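Local coordinates for protein binary enterotoxin of Clostridium perfringens component a (PDB 5H04) that is the enzymatic component of a binary enterotoxin, an ADP-ribosyltransferase that binds NAD(H) and probably modifies a protein of the host cell, at residues W20-K25 against D172-R177. Numbering follows the deposited sequence.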
ATOM      1  N   TRP A  20      -0.275 -11.718  30.537  1.00 30.42           N
ATOM      2  CA  TRP A  20      -0.178 -12.427  29.267  1.00 30.73           C
ATOM      3  C   TRP A  20       1.097 -12.051  28.514  1.00 28.98           C
ATOM      4  O   TRP A  20       1.826 -12.921  28.024  1.00 27.37           O
ATOM      5  CB  TRP A  20      -1.423 -12.120  28.436  1.00 29.87           C
ATOM      6  CG  TRP A  20      -1.368 -12.643  27.046  1.00 27.01           C
ATOM      7  CD1 TRP A  20      -1.592 -13.925  26.642  1.00 28.81           C
ATOM      8  CD2 TRP A  20      -1.086 -11.890  25.861  1.00 28.95           C
ATOM      9  NE1 TRP A  20      -1.456 -14.024  25.280  1.00 29.48           N
ATOM     10  CE2 TRP A  20      -1.152 -12.787  24.773  1.00 28.14           C
ATOM     11  CE3 TRP A  20      -0.784 -10.547  25.613  1.00 27.05           C
ATOM     12  CZ2 TRP A  20      -0.927 -12.386  23.454  1.00 29.52           C
ATOM     13  CZ3 TRP A  20      -0.555 -10.150  24.288  1.00 22.01           C
ATOM     14  CH2 TRP A  20      -0.625 -11.070  23.235  1.00 26.40           C
ATOM     15  N   ALA A  21       1.390 -10.754  28.425  1.00 30.72           N
ATOM     16  CA  ALA A  21       2.512 -10.303  27.609  1.00 30.27           C
ATOM     17  C   ALA A  21       3.846 -10.718  28.214  1.00 31.94           C
ATOM     18  O   ALA A  21       4.768 -11.113  27.492  1.00 29.01           O
ATOM     19  CB  ALA A  21       2.457  -8.786  27.440  1.00 30.99           C
ATOM     20  N   LYS A  22       3.968 -10.635  29.536  1.00 29.37           N
ATOM     21  CA  LYS A  22       5.242 -10.945  30.177  1.00 34.12           C
ATOM     22  C   LYS A  22       5.674 -12.379  29.905  1.00 31.53           C
ATOM     23  O   LYS A  22       6.852 -12.635  29.626  1.00 32.65           O
ATOM     24  CB  LYS A  22       5.139 -10.701  31.678  1.00 30.93           C
ATOM     25  CG  LYS A  22       5.225  -9.240  32.072  1.00 37.27           C
ATOM     26  CD  LYS A  22       5.114  -9.103  33.573  1.00 29.04           C
ATOM     27  CE  LYS A  22       5.519  -7.722  34.049  1.00 45.55           C
ATOM     28  NZ  LYS A  22       5.137  -7.523  35.481  1.00 53.19           N
ATOM     29  N   LYS A  23       4.737 -13.324  29.985  1.00 32.52           N
ATOM     30  CA  LYS A  23       5.078 -14.731  29.805  1.00 34.07           C
ATOM     31  C   LYS A  23       5.514 -15.016  28.374  1.00 34.98           C
ATOM     32  O   LYS A  23       6.553 -15.644  28.146  1.00 40.14           O
ATOM     33  CB  LYS A  23       3.888 -15.613  30.199  1.00 32.88           C
ATOM     34  CG  LYS A  23       4.088 -17.107  29.935  1.00 48.35           C
ATOM     35  CD  LYS A  23       4.897 -17.787  31.041  1.00 57.51           C
ATOM     36  CE  LYS A  23       4.996 -19.301  30.823  1.00 62.03           C
ATOM     37  NZ  LYS A  23       6.183 -19.701  30.005  1.00 49.11           N
ATOM     38  N   ARG A  24       4.730 -14.564  27.391  1.00 30.75           N
ATOM     39  CA  ARG A  24       5.072 -14.862  26.005  1.00 33.10           C
ATOM     40  C   ARG A  24       6.309 -14.094  25.559  1.00 29.33           C
ATOM     41  O   ARG A  24       7.073 -14.587  24.720  1.00 30.89           O
ATOM     42  CB  ARG A  24       3.885 -14.559  25.088  1.00 29.73           C
ATOM     43  CG  ARG A  24       3.555 -13.080  24.970  1.00 28.43           C
ATOM     44  CD  ARG A  24       2.167 -12.865  24.387  1.00 30.61           C
ATOM     45  NE  ARG A  24       1.963 -13.476  23.074  1.00 29.45           N
ATOM     46  CZ  ARG A  24       2.204 -12.870  21.912  1.00 29.26           C
ATOM     47  NH1 ARG A  24       2.680 -11.632  21.902  1.00 28.25           N
ATOM     48  NH2 ARG A  24       1.980 -13.500  20.757  1.00 26.55           N
ATOM     49  N   LYS A  25       6.524 -12.895  26.110  1.00 29.19           N
ATOM     50  CA  LYS A  25       7.734 -12.146  25.795  1.00 30.91           C
ATOM     51  C   LYS A  25       8.975 -12.913  26.221  1.00 35.73           C
ATOM     52  O   LYS A  25       9.970 -12.953  25.490  1.00 30.30           O
ATOM     53  CB  LYS A  25       7.708 -10.778  26.478  1.00 25.84           C
ATOM     54  CG  LYS A  25       8.999  -9.995  26.316  1.00 26.86           C
ATOM     55  CD  LYS A  25       8.825  -8.559  26.802  1.00 31.63           C
ATOM     56  CE  LYS A  25      10.137  -7.809  26.749  1.00 35.83           C
ATOM     57  NZ  LYS A  25      10.963  -8.145  27.937  1.00 38.08           N
ATOM     58  N   ASP A 172       9.276  -1.108  28.923  1.00 34.17           N
ATOM     59  CA  ASP A 172       8.388  -0.952  30.073  1.00 38.07           C
ATOM     60  C   ASP A 172       7.629  -2.264  30.241  1.00 43.01           C
ATOM     61  O   ASP A 172       6.650  -2.518  29.535  1.00 35.81           O
ATOM     62  CB  ASP A 172       7.435   0.221  29.875  1.00 36.75           C
ATOM     63  CG  ASP A 172       6.561   0.473  31.091  1.00 38.42           C
ATOM     64  OD1 ASP A 172       6.655  -0.310  32.059  1.00 44.78           O
ATOM     65  OD2 ASP A 172       5.783   1.451  31.077  1.00 40.31           O
ATOM     66  N   GLU A 173       8.071  -3.093  31.194  1.00 40.56           N
ATOM     67  CA  GLU A 173       7.444  -4.399  31.396  1.00 44.30           C
ATOM     68  C   GLU A 173       5.975  -4.291  31.794  1.00 38.06           C
ATOM     69  O   GLU A 173       5.236  -5.278  31.672  1.00 32.24           O
ATOM     70  CB  GLU A 173       8.206  -5.206  32.454  1.00 47.09           C
ATOM     71  CG  GLU A 173       9.498  -5.856  31.958  1.00 44.59           C
ATOM     72  CD  GLU A 173       9.274  -6.990  30.958  1.00 45.51           C
ATOM     73  OE1 GLU A 173       8.447  -7.897  31.222  1.00 45.47           O
ATOM     74  OE2 GLU A 173       9.945  -6.979  29.903  1.00 51.94           O
ATOM     75  N   GLU A 174       5.534  -3.121  32.255  1.00 32.67           N
ATOM     76  CA  GLU A 174       4.148  -2.898  32.634  1.00 39.05           C
ATOM     77  C   GLU A 174       3.309  -2.277  31.522  1.00 30.71           C
ATOM     78  O   GLU A 174       2.090  -2.142  31.685  1.00 32.22           O
ATOM     79  CB  GLU A 174       4.087  -2.010  33.883  1.00 38.53           C
ATOM     80  CG  GLU A 174       4.730  -2.637  35.113  1.00 46.35           C
ATOM     81  CD  GLU A 174       4.085  -3.958  35.505  1.00 50.77           C
ATOM     82  OE1 GLU A 174       2.852  -4.091  35.344  1.00 51.98           O
ATOM     83  OE2 GLU A 174       4.810  -4.868  35.964  1.00 50.12           O
ATOM     84  N   ASN A 175       3.928  -1.886  30.409  1.00 37.90           N
ATOM     85  CA  ASN A 175       3.213  -1.397  29.233  1.00 36.51           C
ATOM     86  C   ASN A 175       3.874  -1.976  27.981  1.00 28.51           C
ATOM     87  O   ASN A 175       4.342  -1.266  27.095  1.00 30.53           O
ATOM     88  CB  ASN A 175       3.183   0.130  29.200  1.00 34.52           C
ATOM     89  CG  ASN A 175       2.424   0.723  30.375  1.00 38.27           C
ATOM     90  OD1 ASN A 175       1.198   0.655  30.429  1.00 42.31           O
ATOM     91  ND2 ASN A 175       3.151   1.313  31.320  1.00 40.83           N
ATOM     92  N   LEU A 176       3.925  -3.302  27.911  1.00 27.01           N
ATOM     93  CA  LEU A 176       4.578  -3.961  26.789  1.00 25.51           C
ATOM     94  C   LEU A 176       3.771  -3.761  25.512  1.00 21.22           C
ATOM     95  O   LEU A 176       2.537  -3.759  25.524  1.00 30.75           O
ATOM     96  CB  LEU A 176       4.747  -5.450  27.069  1.00 25.35           C
ATOM     97  CG  LEU A 176       5.742  -5.817  28.166  1.00 29.94           C
ATOM     98  CD1 LEU A 176       5.773  -7.328  28.356  1.00 29.39           C
ATOM     99  CD2 LEU A 176       7.124  -5.299  27.767  1.00 29.73           C
ATOM    100  N   ARG A 177       4.471  -3.594  24.406  1.00 25.69           N
ATOM    101  CA  ARG A 177       3.820  -3.359  23.130  1.00 25.55           C
ATOM    102  C   ARG A 177       3.705  -4.658  22.340  1.00 25.96           C
ATOM    103  O   ARG A 177       4.196  -5.718  22.738  1.00 20.95           O
ATOM    104  CB  ARG A 177       4.584  -2.303  22.324  1.00 25.26           C
ATOM    105  CG  ARG A 177       4.927  -1.053  23.132  1.00 32.56           C
ATOM    106  CD  ARG A 177       5.617   0.021  22.287  1.00 27.70           C
ATOM    107  NE  ARG A 177       4.781   0.495  21.183  1.00 32.21           N
ATOM    108  CZ  ARG A 177       3.736   1.303  21.332  1.00 29.92           C
ATOM    109  NH1 ARG A 177       3.384   1.722  22.538  1.00 29.21           N
ATOM    110  NH2 ARG A 177       3.039   1.687  20.275  1.00 27.85           N
TER
HETATM  111  O   HOH W   1       8.903 -10.839  30.241  1.00 32.43           O
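L176 and K25 meet where helix 14-31 lies against a type I beta turn, D172 to N175, in the loop between strands 166-169 and 177-180, within the N-terminal of the chain's two ADP-ribosyltransferase exoenzyme regions. K25 is the side chain to follow. Its CG stands anti to the backbone N (chi1 174°), which carries the chain from CB straight out toward the turn. CD then reaches the methyls of L176, 3.6 Å from L176 CD1, the two side chains crossing at about a right angle. CE passes on to E173, 3.3 Å from E173 OE2. There the chain bends (chi4 -81°), and NZ ends in a salt bridge to E173, K25 NZ to E173 OE2 2.5 Å, approaching that oxygen nearly along its C-O axis.

L176 fills the buried side of the contact. Its CD1 sits between K25 CD and the helix methyl A21 CB, 3.7 Å from the latter, touching the lysine's methylene rather than its ammonium. Beyond it, R177 enters the next strand and pairs with D140, while on the helix R24 bonds to S168 and A166; both segments thus also hold to neighbouring parts of the same region.

K22 runs extended beyond CG along the outer side. K22 CE lies 3.4 Å from the carbonyl oxygen E173 O, and K22 NZ bridges to E174, meeting OE2 on the syn side but 31° out of the carboxylate plane. The turn presenting these two glutamates is itself braced by D172, whose OD1 accepts from E174 N in an Asx turn. E173 uses both carboxylate oxygens: OE2 takes the K25 ammonium, while OE1 accepts from a water that also donates to K22 O, 2.8 Å from that water's oxygen.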